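Local coordinates for protein protease 2A (PDB 5X45) that probably cleaves the rhinovirus polyprotein, acting as a zinc-containing cysteine protease with a chymotrypsin-like fold, at residues M7-R12 and H115-M120; K17-T22 and I29-T34; T34-V39 and M120-G125. All blocks are in the same frame, centred on the assembly; numbering follows the deposited sequence.

Contact 1: residues M7-R12 and H115-M120. With ZN (zinc ion), chain E.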
ATOM      1  N   MET A   7      -6.485  -7.042  -1.873  1.00 28.56           N
ATOM      2  CA  MET A   7      -5.094  -6.628  -1.675  1.00 37.49           C
ATOM      3  C   MET A   7      -4.585  -5.765  -2.839  1.00 39.80           C
ATOM      4  O   MET A   7      -3.467  -5.949  -3.313  1.00 45.18           O
ATOM      5  CB  MET A   7      -4.182  -7.851  -1.529  1.00 38.44           C
ATOM      6  CG  MET A   7      -4.702  -8.946  -0.610  1.00 33.85           C
ATOM      7  SD  MET A   7      -4.697  -8.466   1.115  1.00 44.94           S
ATOM      8  CE  MET A   7      -3.023  -8.876   1.611  1.00 43.64           C
ATOM      9  N   PHE A   8      -5.430  -4.876  -3.339  1.00 33.22           N
ATOM     10  CA  PHE A   8      -5.052  -3.982  -4.420  1.00 31.91           C
ATOM     11  C   PHE A   8      -5.997  -2.795  -4.362  1.00 33.54           C
ATOM     12  O   PHE A   8      -7.012  -2.851  -3.680  1.00 32.49           O
ATOM     13  CB  PHE A   8      -5.125  -4.678  -5.793  1.00 29.36           C
ATOM     14  CG  PHE A   8      -6.484  -5.257  -6.116  1.00 27.88           C
ATOM     15  CD1 PHE A   8      -7.483  -4.462  -6.670  1.00 30.04           C
ATOM     16  CD2 PHE A   8      -6.762  -6.601  -5.872  1.00 30.00           C
ATOM     17  CE1 PHE A   8      -8.747  -4.998  -6.960  1.00 36.96           C
ATOM     18  CE2 PHE A   8      -8.022  -7.148  -6.169  1.00 30.25           C
ATOM     19  CZ  PHE A   8      -9.010  -6.349  -6.704  1.00 30.72           C
ATOM     20  N   VAL A   9      -5.668  -1.731  -5.086  1.00 34.45           N
ATOM     21  CA  VAL A   9      -6.536  -0.567  -5.160  1.00 25.16           C
ATOM     22  C   VAL A   9      -7.032  -0.372  -6.580  1.00 31.39           C
ATOM     23  O   VAL A   9      -6.241  -0.283  -7.511  1.00 39.41           O
ATOM     24  CB  VAL A   9      -5.812   0.700  -4.683  1.00 36.14           C
ATOM     25  CG1 VAL A   9      -6.746   1.893  -4.716  1.00 25.41           C
ATOM     26  CG2 VAL A   9      -5.240   0.480  -3.287  1.00 24.18           C
ATOM     27  N   HIS A  10      -8.348  -0.293  -6.740  1.00 40.60           N
ATOM     28  CA  HIS A  10      -8.955  -0.220  -8.062  1.00 38.02           C
ATOM     29  C   HIS A  10      -9.803   1.040  -8.206  1.00 29.81           C
ATOM     30  O   HIS A  10     -10.946   1.089  -7.755  1.00 31.00           O
ATOM     31  CB  HIS A  10      -9.795  -1.473  -8.308  1.00 29.98           C
ATOM     32  CG  HIS A  10     -10.332  -1.579  -9.702  1.00 38.03           C
ATOM     33  ND1 HIS A  10     -11.240  -2.552 -10.071  1.00 46.56           N
ATOM     34  CD2 HIS A  10     -10.089  -0.847 -10.809  1.00 35.53           C
ATOM     35  CE1 HIS A  10     -11.535  -2.408 -11.351  1.00 42.90           C
ATOM     36  NE2 HIS A  10     -10.852  -1.384 -11.825  1.00 46.54           N
ATOM     37  N   THR A  11      -9.239   2.060  -8.841  1.00 29.75           N
ATOM     38  CA  THR A  11      -9.946   3.327  -9.020  1.00 31.22           C
ATOM     39  C   THR A  11     -10.733   3.324 -10.324  1.00 33.46           C
ATOM     40  O   THR A  11     -10.805   2.289 -10.995  1.00 33.89           O
ATOM     41  CB  THR A  11      -8.974   4.518  -9.012  1.00 32.47           C
ATOM     42  OG1 THR A  11      -8.116   4.443 -10.158  1.00 30.40           O
ATOM     43  CG2 THR A  11      -8.139   4.526  -7.731  1.00 28.78           C
ATOM     44  N   ARG A  12     -11.295   4.478 -10.693  1.00 41.07           N
ATOM     45  CA  ARG A  12     -12.092   4.585 -11.921  1.00 47.58           C
ATOM     46  C   ARG A  12     -11.288   4.208 -13.160  1.00 49.24           C
ATOM     47  O   ARG A  12     -11.818   3.641 -14.122  1.00 61.18           O
ATOM     48  CB  ARG A  12     -12.625   6.001 -12.128  1.00 40.40           C
ATOM     49  CG  ARG A  12     -13.678   6.052 -13.230  1.00 59.75           C
ATOM     50  CD  ARG A  12     -13.710   7.386 -13.975  1.00 80.99           C
ATOM     51  NE  ARG A  12     -14.695   8.338 -13.467  1.00 98.45           N
ATOM     52  CZ  ARG A  12     -14.536   9.661 -13.494  1.00 99.07           C
ATOM     53  NH1 ARG A  12     -15.481  10.455 -13.009  1.00 96.66           N
ATOM     54  NH2 ARG A  12     -13.431  10.189 -14.012  1.00 96.37           N
ATOM     55  N   HIS A 115     -11.810   9.834   3.627  1.00 31.52           N
ATOM     56  CA  HIS A 115     -11.990  10.246   2.236  1.00 40.13           C
ATOM     57  C   HIS A 115     -11.650   9.177   1.183  1.00 43.84           C
ATOM     58  O   HIS A 115     -12.021   9.312   0.018  1.00 47.59           O
ATOM     59  CB  HIS A 115     -11.171  11.509   1.982  1.00 33.73           C
ATOM     60  CG  HIS A 115     -11.510  12.626   2.915  1.00 59.99           C
ATOM     61  ND1 HIS A 115     -10.624  13.112   3.853  1.00 61.18           N
ATOM     62  CD2 HIS A 115     -12.651  13.339   3.070  1.00 63.41           C
ATOM     63  CE1 HIS A 115     -11.200  14.083   4.537  1.00 66.58           C
ATOM     64  NE2 HIS A 115     -12.430  14.242   4.083  1.00 71.44           N
ATOM     65  N   GLY A 116     -10.964   8.112   1.586  1.00 43.72           N
ATOM     66  CA  GLY A 116     -10.662   7.035   0.663  1.00 27.66           C
ATOM     67  C   GLY A 116      -9.407   6.260   1.004  1.00 25.70           C
ATOM     68  O   GLY A 116      -8.938   6.270   2.139  1.00 30.88           O
ATOM     69  N   VAL A 117      -8.878   5.562   0.011  1.00 25.20           N
ATOM     70  CA  VAL A 117      -7.684   4.757   0.190  1.00 30.87           C
ATOM     71  C   VAL A 117      -6.428   5.613   0.015  1.00 26.65           C
ATOM     72  O   VAL A 117      -6.253   6.256  -1.018  1.00 28.08           O
ATOM     73  CB  VAL A 117      -7.648   3.594  -0.807  1.00 31.52           C
ATOM     74  CG1 VAL A 117      -6.509   2.638  -0.457  1.00 22.75           C
ATOM     75  CG2 VAL A 117      -8.984   2.855  -0.799  1.00 24.62           C
ATOM     76  N   ILE A 118      -5.553   5.621   1.012  1.00 24.91           N
ATOM     77  CA  ILE A 118      -4.353   6.441   0.917  1.00 32.82           C
ATOM     78  C   ILE A 118      -3.080   5.597   0.901  1.00 33.23           C
ATOM     79  O   ILE A 118      -1.999   6.126   0.661  1.00 38.93           O
ATOM     80  CB  ILE A 118      -4.244   7.452   2.093  1.00 31.81           C
ATOM     81  CG1 ILE A 118      -4.183   6.716   3.430  1.00 31.03           C
ATOM     82  CG2 ILE A 118      -5.390   8.448   2.067  1.00 24.66           C
ATOM     83  CD1 ILE A 118      -4.004   7.631   4.613  1.00 41.65           C
ATOM     84  N   GLY A 119      -3.202   4.295   1.138  1.00 21.10           N
ATOM     85  CA  GLY A 119      -2.023   3.456   1.250  1.00 20.64           C
ATOM     86  C   GLY A 119      -2.229   1.959   1.150  1.00 27.34           C
ATOM     87  O   GLY A 119      -3.356   1.468   1.138  1.00 28.34           O
ATOM     88  N   MET A 120      -1.115   1.239   1.056  1.00 25.77           N
ATOM     89  CA  MET A 120      -1.105  -0.222   1.004  1.00 24.90           C
ATOM     90  C   MET A 120       0.040  -0.746   1.850  1.00 29.18           C
ATOM     91  O   MET A 120       1.138  -0.187   1.819  1.00 24.95           O
ATOM     92  CB  MET A 120      -0.928  -0.732  -0.424  1.00 28.53           C
ATOM     93  CG  MET A 120      -2.186  -0.876  -1.245  1.00 43.37           C
ATOM     94  SD  MET A 120      -1.829  -1.697  -2.832  1.00 59.79           S
ATOM     95  CE  MET A 120      -0.558  -0.617  -3.496  1.00 51.51           C
TER
HETATM   96 ZN    ZN E 201      -8.501  11.938   4.382  1.00 70.65          ZN
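Val9 and Val117 meet end to end, one methyl of each: Val9 CG2 lies 3.8 Å from Val117 CG1. The same Val9 methyl also bears on the side chain of Met120, with CG2 3.9 Å from Met120 CG and 4.1 Å from Met120 SD, so a single branch serves both partners. Its place follows from the first torsion of Val9, which sets CG1 opposite the backbone N (chi1 -178°) and brings CG2 round beside that N. Met120 comes in obliquely, and its sulfur ends up 4.3 Å from Phe8 CA, close to the backbone rather than the ring of the phenylalanine. Everything that touches here is apolar, and both valines and Met120 are buried. The two strands belong to different halves of a chymotrypsin-like fold: 9-10 is an edge strand of the four-stranded N-terminal sheet, while 116-124 is part of the six-stranded C-terminal barrel. Backbone bonds keep each within its own layer, Val9 pairing with Tyr16 and Ile118 with Leu111. Ile118 and Gly119 form a classic beta bulge opposite Leu111; Ile118 directs its CB away from 7-12, and its side chain rests on Leu111, Cys113 and Pro51. Leu134 adds a further neighbour to Val9. At the far end of 115-120, His115 binds zinc through ND1 at 2.5 Å, sharing the metal site with Cys53, Cys55 and Cys113. That site joins His115, in the turn between strands 110-113 and 116-124, to Cys113 and to the loop that carries Cys53.

Contact 2: residues K17-T22 and I29-T34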
ATOM      1  N   LYS A  17      -0.998  -2.071  -7.463  1.00 25.60           N
ATOM      2  CA  LYS A  17      -0.597  -3.311  -6.815  1.00 28.97           C
ATOM      3  C   LYS A  17       0.820  -3.190  -6.285  1.00 26.88           C
ATOM      4  O   LYS A  17       1.588  -2.348  -6.746  1.00 37.35           O
ATOM      5  CB  LYS A  17      -0.684  -4.485  -7.795  1.00 29.95           C
ATOM      6  CG  LYS A  17      -2.014  -4.587  -8.518  1.00 38.04           C
ATOM      7  CD  LYS A  17      -2.155  -5.875  -9.307  1.00 49.94           C
ATOM      8  CE  LYS A  17      -3.112  -6.823  -8.586  1.00 56.97           C
ATOM      9  NZ  LYS A  17      -3.244  -8.145  -9.259  1.00 64.05           N
ATOM     10  N   CYS A  18       1.163  -4.034  -5.352  1.00 27.62           N
ATOM     11  CA  CYS A  18       2.503  -4.112  -4.883  1.00 28.13           C
ATOM     12  C   CYS A  18       3.270  -4.795  -5.973  1.00 39.26           C
ATOM     13  O   CYS A  18       2.845  -5.787  -6.476  1.00 40.85           O
ATOM     14  CB  CYS A  18       2.543  -4.906  -3.597  1.00 35.32           C
ATOM     15  SG  CYS A  18       2.118  -3.957  -2.154  1.00 47.38           S
ATOM     16  N   ALA A  19       4.396  -4.244  -6.365  1.00 39.78           N
ATOM     17  CA  ALA A  19       5.087  -4.711  -7.536  1.00 40.71           C
ATOM     18  C   ALA A  19       5.551  -6.163  -7.497  1.00 39.82           C
ATOM     19  O   ALA A  19       5.534  -6.827  -8.498  1.00 27.97           O
ATOM     20  CB  ALA A  19       6.208  -3.777  -7.909  1.00 25.46           C
ATOM     21  N   HIS A  20       5.945  -6.648  -6.342  1.00 30.24           N
ATOM     22  CA  HIS A  20       6.424  -7.990  -6.237  1.00 29.49           C
ATOM     23  C   HIS A  20       5.343  -9.044  -6.345  1.00 47.27           C
ATOM     24  O   HIS A  20       5.629 -10.213  -6.412  1.00 46.95           O
ATOM     25  CB  HIS A  20       7.217  -8.147  -4.989  1.00 20.00           C
ATOM     26  CG  HIS A  20       6.383  -8.232  -3.781  1.00 20.00           C
ATOM     27  ND1 HIS A  20       5.897  -7.120  -3.146  1.00 20.00           N
ATOM     28  CD2 HIS A  20       5.939  -9.294  -3.084  1.00 20.00           C
ATOM     29  CE1 HIS A  20       5.182  -7.494  -2.110  1.00 20.00           C
ATOM     30  NE2 HIS A  20       5.197  -8.807  -2.047  1.00 20.00           N
ATOM     31  N   LEU A  21       4.107  -8.606  -6.422  1.00 40.77           N
ATOM     32  CA  LEU A  21       2.980  -9.485  -6.483  1.00 35.48           C
ATOM     33  C   LEU A  21       2.421  -9.533  -7.871  1.00 36.43           C
ATOM     34  O   LEU A  21       1.419 -10.144  -8.106  1.00 38.93           O
ATOM     35  CB  LEU A  21       1.905  -8.970  -5.550  1.00 29.07           C
ATOM     36  CG  LEU A  21       1.664  -9.653  -4.230  1.00 42.08           C
ATOM     37  CD1 LEU A  21       2.778 -10.572  -3.816  1.00 42.52           C
ATOM     38  CD2 LEU A  21       1.491  -8.593  -3.192  1.00 55.79           C
ATOM     39  N   THR A  22       3.059  -8.855  -8.791  1.00 37.10           N
ATOM     40  CA  THR A  22       2.582  -8.804 -10.141  1.00 42.79           C
ATOM     41  C   THR A  22       3.723  -8.711 -11.111  1.00 41.86           C
ATOM     42  O   THR A  22       4.845  -8.967 -10.777  1.00 39.18           O
ATOM     43  CB  THR A  22       1.580  -7.673 -10.303  1.00 45.89           C
ATOM     44  OG1 THR A  22       1.006  -7.728 -11.595  1.00 49.77           O
ATOM     45  CG2 THR A  22       2.222  -6.387 -10.107  1.00 45.68           C
ATOM     46  N   ILE A  29       1.350   1.791 -16.374  1.00 29.15           N
ATOM     47  CA  ILE A  29       1.571   3.217 -16.600  1.00 32.20           C
ATOM     48  C   ILE A  29       2.551   3.794 -15.568  1.00 29.45           C
ATOM     49  O   ILE A  29       2.996   4.931 -15.694  1.00 31.02           O
ATOM     50  CB  ILE A  29       0.248   4.028 -16.562  1.00 30.32           C
ATOM     51  CG1 ILE A  29      -0.435   3.901 -15.204  1.00 30.78           C
ATOM     52  CG2 ILE A  29      -0.691   3.592 -17.664  1.00 32.35           C
ATOM     53  CD1 ILE A  29      -1.706   4.715 -15.104  1.00 31.40           C
ATOM     54  N   LEU A  30       2.900   3.000 -14.559  1.00 30.28           N
ATOM     55  CA  LEU A  30       3.898   3.409 -13.573  1.00 25.82           C
ATOM     56  C   LEU A  30       4.494   2.189 -12.902  1.00 29.09           C
ATOM     57  O   LEU A  30       3.767   1.309 -12.443  1.00 28.10           O
ATOM     58  CB  LEU A  30       3.304   4.335 -12.510  1.00 35.54           C
ATOM     59  CG  LEU A  30       4.304   5.041 -11.577  1.00 32.24           C
ATOM     60  CD1 LEU A  30       3.745   6.394 -11.164  1.00 39.15           C
ATOM     61  CD2 LEU A  30       4.651   4.224 -10.332  1.00 24.05           C
ATOM     62  N   LEU A  31       5.820   2.147 -12.832  1.00 25.27           N
ATOM     63  CA  LEU A  31       6.496   1.090 -12.096  1.00 25.58           C
ATOM     64  C   LEU A  31       7.615   1.690 -11.258  1.00 27.66           C
ATOM     65  O   LEU A  31       8.568   2.256 -11.788  1.00 33.36           O
ATOM     66  CB  LEU A  31       7.046   0.010 -13.034  1.00 25.99           C
ATOM     67  CG  LEU A  31       7.716  -1.146 -12.283  1.00 29.20           C
ATOM     68  CD1 LEU A  31       6.730  -1.802 -11.322  1.00 32.85           C
ATOM     69  CD2 LEU A  31       8.292  -2.177 -13.235  1.00 31.14           C
ATOM     70  N   ALA A  32       7.461   1.600  -9.940  1.00 31.61           N
ATOM     71  CA  ALA A  32       8.424   2.169  -9.005  1.00 37.83           C
ATOM     72  C   ALA A  32       8.798   1.174  -7.906  1.00 25.06           C
ATOM     73  O   ALA A  32       8.073   1.026  -6.926  1.00 33.59           O
ATOM     74  CB  ALA A  32       7.860   3.463  -8.388  1.00 32.86           C
ATOM     75  N   LEU A  33       9.932   0.499  -8.069  1.00 41.27           N
ATOM     76  CA  LEU A  33      10.406  -0.481  -7.084  1.00 38.18           C
ATOM     77  C   LEU A  33      10.878   0.167  -5.784  1.00 30.37           C
ATOM     78  O   LEU A  33      10.913  -0.478  -4.735  1.00 28.16           O
ATOM     79  CB  LEU A  33      11.512  -1.358  -7.689  1.00 36.01           C
ATOM     80  CG  LEU A  33      11.105  -2.514  -8.629  1.00 45.56           C
ATOM     81  CD1 LEU A  33       9.947  -2.250  -9.582  1.00 42.00           C
ATOM     82  CD2 LEU A  33      12.320  -3.098  -9.365  1.00 46.31           C
ATOM     83  N   THR A  34      11.205   1.451  -5.849  1.00 27.66           N
ATOM     84  CA  THR A  34      11.580   2.201  -4.655  1.00 44.31           C
ATOM     85  C   THR A  34      10.337   2.506  -3.819  1.00 43.32           C
ATOM     86  O   THR A  34      10.425   3.057  -2.718  1.00 42.48           O
ATOM     87  CB  THR A  34      12.319   3.512  -5.006  1.00 45.92           C
ATOM     88  OG1 THR A  34      11.618   4.196  -6.056  1.00 49.32           O
ATOM     89  CG2 THR A  34      13.735   3.209  -5.465  1.00 37.79           C
TER
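Leu31 sends its CG trans to the backbone N (chi1 -178°), and the second torsion then swings CD1 across to Ala19, whose CB it meets at 4.0 Å. Leu33 gets there differently: with chi1 at -79° its CG lies beside the backbone N, and its CD1 stops 4.4 Å from Ala19 CB. In both leucines the end of the side chain comes nearer to 17-22 than its first bond would suggest, whereas Ala19 points its CB toward 29-34. The two leucine methyls also approach each other, Leu31 CD1 to Leu33 CD1 being 3.7 Å, so Ala19 meets a paired aliphatic patch. Ala19 opens a short 3-10 turn at the end of strand 14-18, held by Leu21 N to Cys18 O at 3.1 Å and Thr22 N to Ala19 O at 3.2 Å. The next residue of the turn, His20, stacks on Tyr86 and makes a weak hydrogen bond to Asp36. Strand 28-32 is an outermost strand of the N-terminal sheet; strand 37-41 lies between it and 14-18, and a classic beta bulge puts Ile29 and Leu30 together opposite Val39. The contact therefore reaches past strand 37-41, near its beginning, and Leu31 also rests on Pro24. With three aliphatic side chains, two of them largely exposed, and a small shared surface of 78 Å², the attraction is dispersive and has no directional preference.

Contact 3: residues T34-V39 and M120-G125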
ATOM      1  N   THR A  34      11.205   1.451  -5.849  1.00 27.66           N
ATOM      2  CA  THR A  34      11.580   2.201  -4.655  1.00 44.31           C
ATOM      3  C   THR A  34      10.337   2.506  -3.819  1.00 43.32           C
ATOM      4  O   THR A  34      10.425   3.057  -2.718  1.00 42.48           O
ATOM      5  CB  THR A  34      12.319   3.512  -5.006  1.00 45.92           C
ATOM      6  OG1 THR A  34      11.618   4.196  -6.056  1.00 49.32           O
ATOM      7  CG2 THR A  34      13.735   3.209  -5.465  1.00 37.79           C
ATOM      8  N   ALA A  35       9.175   2.156  -4.361  1.00 35.18           N
ATOM      9  CA  ALA A  35       7.928   2.251  -3.622  1.00 32.75           C
ATOM     10  C   ALA A  35       7.190   0.914  -3.637  1.00 35.14           C
ATOM     11  O   ALA A  35       6.053   0.830  -3.161  1.00 27.68           O
ATOM     12  CB  ALA A  35       7.052   3.348  -4.206  1.00 30.89           C
ATOM     13  N   ASP A  36       7.837  -0.111  -4.203  1.00 30.76           N
ATOM     14  CA  ASP A  36       7.237  -1.439  -4.384  1.00 32.06           C
ATOM     15  C   ASP A  36       5.836  -1.307  -4.991  1.00 30.61           C
ATOM     16  O   ASP A  36       4.871  -1.935  -4.537  1.00 28.67           O
ATOM     17  CB  ASP A  36       7.190  -2.198  -3.053  1.00 28.98           C
ATOM     18  CG  ASP A  36       6.795  -3.655  -3.228  1.00 51.42           C
ATOM     19  OD1 ASP A  36       6.991  -4.182  -4.343  1.00 57.96           O
ATOM     20  OD2 ASP A  36       6.283  -4.267  -2.261  1.00 62.91           O
ATOM     21  N   LEU A  37       5.738  -0.504  -6.042  1.00 23.55           N
ATOM     22  CA  LEU A  37       4.438  -0.112  -6.578  1.00 25.62           C
ATOM     23  C   LEU A  37       4.361  -0.267  -8.076  1.00 29.66           C
ATOM     24  O   LEU A  37       5.256   0.163  -8.806  1.00 32.64           O
ATOM     25  CB  LEU A  37       4.136   1.342  -6.221  1.00 22.67           C
ATOM     26  CG  LEU A  37       2.782   1.869  -6.685  1.00 27.71           C
ATOM     27  CD1 LEU A  37       1.636   1.203  -5.910  1.00 27.01           C
ATOM     28  CD2 LEU A  37       2.731   3.378  -6.547  1.00 22.84           C
ATOM     29  N   GLN A  38       3.280  -0.881  -8.535  1.00 28.31           N
ATOM     30  CA  GLN A  38       2.994  -0.950  -9.959  1.00 23.49           C
ATOM     31  C   GLN A  38       1.604  -0.404 -10.209  1.00 23.48           C
ATOM     32  O   GLN A  38       0.674  -0.722  -9.474  1.00 23.29           O
ATOM     33  CB  GLN A  38       3.100  -2.378 -10.485  1.00 24.33           C
ATOM     34  CG  GLN A  38       2.570  -2.508 -11.910  1.00 35.87           C
ATOM     35  CD  GLN A  38       2.901  -3.830 -12.573  1.00 37.82           C
ATOM     36  OE1 GLN A  38       3.907  -4.474 -12.259  1.00 36.93           O
ATOM     37  NE2 GLN A  38       2.028  -4.263 -13.474  1.00 33.33           N
ATOM     38  N   VAL A  39       1.464   0.457 -11.210  1.00 23.97           N
ATOM     39  CA  VAL A  39       0.143   0.965 -11.537  1.00 26.82           C
ATOM     40  C   VAL A  39      -0.210   0.630 -12.980  1.00 34.37           C
ATOM     41  O   VAL A  39       0.569   0.893 -13.899  1.00 26.47           O
ATOM     42  CB  VAL A  39       0.032   2.478 -11.335  1.00 28.78           C
ATOM     43  CG1 VAL A  39      -1.424   2.913 -11.515  1.00 31.17           C
ATOM     44  CG2 VAL A  39       0.536   2.863  -9.960  1.00 23.55           C
ATOM     45  N   MET A 120      -1.115   1.239   1.056  1.00 25.77           N
ATOM     46  CA  MET A 120      -1.105  -0.222   1.004  1.00 24.90           C
ATOM     47  C   MET A 120       0.040  -0.746   1.850  1.00 29.18           C
ATOM     48  O   MET A 120       1.138  -0.187   1.819  1.00 24.95           O
ATOM     49  CB  MET A 120      -0.928  -0.732  -0.424  1.00 28.53           C
ATOM     50  CG  MET A 120      -2.186  -0.876  -1.245  1.00 43.37           C
ATOM     51  SD  MET A 120      -1.829  -1.697  -2.832  1.00 59.79           S
ATOM     52  CE  MET A 120      -0.558  -0.617  -3.496  1.00 51.51           C
ATOM     53  N   ILE A 121      -0.196  -1.809   2.602  1.00 26.35           N
ATOM     54  CA  ILE A 121       0.889  -2.418   3.361  1.00 28.87           C
ATOM     55  C   ILE A 121       1.990  -2.859   2.406  1.00 28.62           C
ATOM     56  O   ILE A 121       1.716  -3.506   1.395  1.00 27.58           O
ATOM     57  CB  ILE A 121       0.427  -3.625   4.169  1.00 30.09           C
ATOM     58  CG1 ILE A 121      -0.601  -3.198   5.217  1.00 25.14           C
ATOM     59  CG2 ILE A 121       1.639  -4.324   4.788  1.00 26.90           C
ATOM     60  CD1 ILE A 121      -1.084  -4.329   6.081  1.00 27.20           C
ATOM     61  N   THR A 122       3.229  -2.496   2.720  1.00 32.43           N
ATOM     62  CA  THR A 122       4.358  -2.831   1.864  1.00 31.57           C
ATOM     63  C   THR A 122       5.443  -3.574   2.637  1.00 33.57           C
ATOM     64  O   THR A 122       6.275  -4.274   2.057  1.00 49.37           O
ATOM     65  CB  THR A 122       4.945  -1.568   1.237  1.00 24.02           C
ATOM     66  OG1 THR A 122       5.892  -1.924   0.227  1.00 28.04           O
ATOM     67  CG2 THR A 122       5.606  -0.700   2.298  1.00 23.72           C
ATOM     68  N   ALA A 123       5.412  -3.412   3.954  1.00 34.77           N
ATOM     69  CA  ALA A 123       6.361  -4.035   4.862  1.00 33.26           C
ATOM     70  C   ALA A 123       5.886  -3.806   6.291  1.00 37.02           C
ATOM     71  O   ALA A 123       5.037  -2.955   6.535  1.00 46.84           O
ATOM     72  CB  ALA A 123       7.751  -3.464   4.666  1.00 29.26           C
ATOM     73  N   GLY A 124       6.413  -4.584   7.225  1.00 38.92           N
ATOM     74  CA  GLY A 124       6.121  -4.394   8.635  1.00 44.72           C
ATOM     75  C   GLY A 124       6.821  -5.435   9.489  1.00 55.04           C
ATOM     76  O   GLY A 124       7.294  -6.444   8.975  1.00 61.53           O
ATOM     77  N   GLY A 125       6.843  -5.230  10.799  1.00 62.83           N
ATOM     78  CA  GLY A 125       7.495  -6.183  11.675  1.00 72.60           C
ATOM     79  C   GLY A 125       6.870  -6.294  13.053  1.00 80.60           C
ATOM     80  O   GLY A 125       5.674  -6.566  13.175  1.00 91.24           O
TER
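Met120 reaches Leu37 with the last atom of its side chain: CE sits 3.7 Å from Leu37 CD1, and the two side chains cross at about a right angle. A bend at the final torsion of the methionine (chi3 -56°) turns the methyl to the leucine. Leu37 answers with CD1, which comes closer to 120-125 than the direction of its first side-chain bond suggests. Ile121, next along, packs against Val129 and Phe131 of strand 129-133. Thr122 then returns to the interface. Its OG1 lies opposite the backbone N (chi1 -170°), 3.4 Å from Asp36 OD2 and 3.5 Å from Asp36 CB, while the two side chains run past each other in opposite directions. This is a polar approach rather than a bond: Thr122 OG1 is hydrogen-bonded to Gln92 OE1, and Asp36 has Tyr87 OH on OD1 and a weak hydrogen bond between OD2 and His20 ND1. Both buried groups thus have partners outside the pair, and Tyr87 and His20 between them limit how the carboxylate can rotate. The pairing with His20 is consistent with the His-Asp pair of the catalytic triad in 2A proteases. Asp36 adopts a left-handed backbone and with Leu37 forms a G1 beta bulge facing Ala32, where the hairpin from 28-32 enters 37-41. At Ala123 the second segment has its own irregularity, Thr122 and Ala123 making a classic bulge opposite Ala130. Strand 37-41 lies in the N-terminal sheet between 14-18 and 28-32, strand 116-124 in the barrel between 110-113 and 129-133, and Leu37 with Met120, Asp36 with Thr122, bridge the two domains near the centre of the chain.

Contacts 1 and 3 are both buried and both pack the N-terminal sheet against strand 116-124 of the barrel, sharing Met120: its CG and SD serve strand 9-10, its CE serves strand 37-41. Contact 2, partly exposed, stays inside the N-terminal half. The chemistry shifts with place. Contact 1 is wholly apolar with a zinc site at its far end, contact 2 is a small aliphatic patch, and contact 3 alone mixes methyl packing with a polar approach. Met120 CE also packs 4.0 Å from Lys17 C, joining contacts 1 and 2, while probable backbone hydrogen bonds of Ile29 and Leu30 with Val39 connect contacts 2 and 3.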